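Local structure of putative amidohydrolase/peptidase (4WJB) at residues 303-308 with 338-343. The protein is a putative zinc-dependent amidohydrolase of the peptidase M20 family that probably hydrolyses carbon-nitrogen bonds other than peptide bonds. Sequence-based numbering, arbitrary orientation.
Sequences PDDAVL and YAPVPF
P340 carries this contact: its ring lies against the residues that open helix 305-326, mostly by ring carbons set beside a backbone carbonyl and a carboxylate oxygen. The CB of P340 lies 3.1 Å from the backbone O of P303, while its CG comes within 3.7 Å of the backbone N of D305, so the CB-CG edge of the ring lies against both. L308 supplies the apolar partner, its CD1 branch at 4.3 Å from P340 CG. The side chain of D305 crosses the proline ring at about a right angle, with OD1 3.2 Å from P340 CD; A339 CB lies more loosely beside OD2. The chi1 of D305 at this place is -123°, off a staggered value.

Strand 329-342 pairs with strand 217-234, which also pairs with strand 382-387. This is consistent with the M20 fold, in which an inserted alpha/beta dimerisation domain joins the catalytic domain; the zinc site is elsewhere. The chain leaves along helix 305-326 and returns along strand 329-342, bringing P340 back to P303 with CA atoms 5.2 Å apart.

Polar links between the segments are indirect, for no direct hydrogen bond joins them. A water donates to D305 OD1 (2.9 Å) and, weakly, to Y338 O. The same OD1 forms a salt bridge with R227 of strand 217-234, so water and arginine together hold the carboxylate.

Just before the helix, D304 is the N-cap: its OD1 accepts from A306 N at 2.8 Å in a bent bond (N-H...O 141°), and its backbone O accepts from L308 N.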
loop_
_atom_site.group_PDB
_atom_site.type_symbol
_atom_site.label_atom_id
_atom_site.label_comp_id
_atom_site.label_asym_id
_atom_site.label_seq_id
_atom_site.Cartn_x
_atom_site.Cartn_y
_atom_site.Cartn_z
ATOM N N PRO A 303 -7.353 20.916 -17.726
ATOM C CA PRO A 303 -7.494 22.363 -17.941
ATOM C C PRO A 303 -8.945 22.848 -17.932
ATOM O O PRO A 303 -9.179 24.057 -17.939
ATOM C CB PRO A 303 -6.875 22.571 -19.327
ATOM C CG PRO A 303 -7.057 21.246 -20.018
ATOM C CD PRO A 303 -6.845 20.226 -18.926
ATOM N N ASP A 304 -9.901 21.924 -17.932
ATOM C CA ASP A 304 -11.318 22.279 -18.004
ATOM C C ASP A 304 -12.031 21.912 -16.707
ATOM O O ASP A 304 -12.088 20.737 -16.337
ATOM C CB ASP A 304 -11.981 21.575 -19.197
ATOM C CG ASP A 304 -13.389 22.080 -19.485
ATOM O OD1 ASP A 304 -14.038 22.656 -18.585
ATOM O OD2 ASP A 304 -13.855 21.890 -20.629
ATOM N N ASP A 305 -12.589 22.909 -16.026
ATOM C CA ASP A 305 -13.280 22.664 -14.761
ATOM C C ASP A 305 -14.542 21.821 -14.946
ATOM O O ASP A 305 -14.934 21.081 -14.044
ATOM C CB ASP A 305 -13.640 23.984 -14.072
ATOM C CG ASP A 305 -13.057 24.086 -12.677
ATOM O OD1 ASP A 305 -12.378 23.129 -12.242
ATOM O OD2 ASP A 305 -13.277 25.115 -12.010
ATOM N N ALA A 306 -15.180 21.942 -16.107
ATOM C CA ALA A 306 -16.362 21.142 -16.412
ATOM C C ALA A 306 -16.010 19.661 -16.463
ATOM O O ALA A 306 -16.760 18.820 -15.966
ATOM C CB ALA A 306 -16.987 21.586 -17.726
ATOM N N VAL A 307 -14.865 19.351 -17.065
ATOM C CA VAL A 307 -14.369 17.979 -17.115
ATOM C C VAL A 307 -14.028 17.472 -15.711
ATOM O O VAL A 307 -14.343 16.335 -15.360
ATOM C CB VAL A 307 -13.129 17.858 -18.032
ATOM C CG1 VAL A 307 -12.440 16.510 -17.843
ATOM C CG2 VAL A 307 -13.530 18.063 -19.486
ATOM N N LEU A 308 -13.393 18.322 -14.910
ATOM C CA LEU A 308 -13.097 17.980 -13.522
ATOM C C LEU A 308 -14.381 17.678 -12.752
ATOM O O LEU A 308 -14.408 16.784 -11.905
ATOM C CB LEU A 308 -12.312 19.108 -12.843
ATOM C CG LEU A 308 -10.842 19.224 -13.256
ATOM C CD1 LEU A 308 -10.187 20.433 -12.604
ATOM C CD2 LEU A 308 -10.067 17.952 -12.918
ATOM N N TYR A 338 -8.407 23.056 -6.877
ATOM C CA TYR A 338 -7.642 24.106 -7.543
ATOM C C TYR A 338 -8.214 24.375 -8.929
ATOM O O TYR A 338 -8.223 23.493 -9.780
ATOM C CB TYR A 338 -6.163 23.718 -7.637
ATOM C CG TYR A 338 -5.250 24.796 -8.200
ATOM C CD1 TYR A 338 -4.826 25.862 -7.413
ATOM C CD2 TYR A 338 -4.796 24.730 -9.513
ATOM C CE1 TYR A 338 -3.983 26.841 -7.923
ATOM C CE2 TYR A 338 -3.952 25.703 -10.033
ATOM C CZ TYR A 338 -3.551 26.755 -9.234
ATOM O OH TYR A 338 -2.712 27.718 -9.751
ATOM N N ALA A 339 -8.695 25.593 -9.151
ATOM C CA ALA A 339 -9.295 25.948 -10.433
ATOM C C ALA A 339 -8.244 26.035 -11.537
ATOM O O ALA A 339 -7.113 26.468 -11.296
ATOM C CB ALA A 339 -10.059 27.269 -10.320
ATOM N N PRO A 340 -8.614 25.619 -12.755
ATOM C CA PRO A 340 -7.708 25.700 -13.900
ATOM C C PRO A 340 -7.306 27.142 -14.184
ATOM O O PRO A 340 -8.065 28.070 -13.891
ATOM C CB PRO A 340 -8.535 25.120 -15.053
ATOM C CG PRO A 340 -9.600 24.294 -14.388
ATOM C CD PRO A 340 -9.910 25.023 -13.120
ATOM N N VAL A 341 -6.110 27.323 -14.730
ATOM C CA VAL A 341 -5.628 28.654 -15.062
ATOM C C VAL A 341 -5.508 28.786 -16.573
ATOM O O VAL A 341 -4.480 28.437 -17.156
ATOM C CB VAL A 341 -4.265 28.951 -14.401
ATOM C CG1 VAL A 341 -3.815 30.368 -14.723
ATOM C CG2 VAL A 341 -4.352 28.745 -12.895
ATOM N N PRO A 342 -6.580 29.250 -17.223
ATOM C CA PRO A 342 -6.461 29.579 -18.644
ATOM C C PRO A 342 -5.556 30.788 -18.815
ATOM O O PRO A 342 -5.642 31.730 -18.026
ATOM C CB PRO A 342 -7.900 29.901 -19.056
ATOM C CG PRO A 342 -8.554 30.348 -17.789
ATOM C CD PRO A 342 -7.937 29.500 -16.709
ATOM N N PHE A 343 -4.684 30.757 -19.811
ATOM C CA PHE A 343 -3.874 31.932 -20.108
ATOM C C PHE A 343 -4.628 32.826 -21.071
ATOM O O PHE A 343 -5.681 32.447 -21.579
ATOM C CB PHE A 343 -2.506 31.521 -20.654
ATOM C CG PHE A 343 -1.600 30.946 -19.601
ATOM C CD1 PHE A 343 -1.115 31.751 -18.581
ATOM C CD2 PHE A 343 -1.260 29.599 -19.608
ATOM C CE1 PHE A 343 -0.293 31.228 -17.592
ATOM C CE2 PHE A 343 -0.435 29.069 -18.627
ATOM C CZ PHE A 343 0.049 29.882 -17.616
HETATM O O HOH W 1 -10.903 22.632 -9.796
#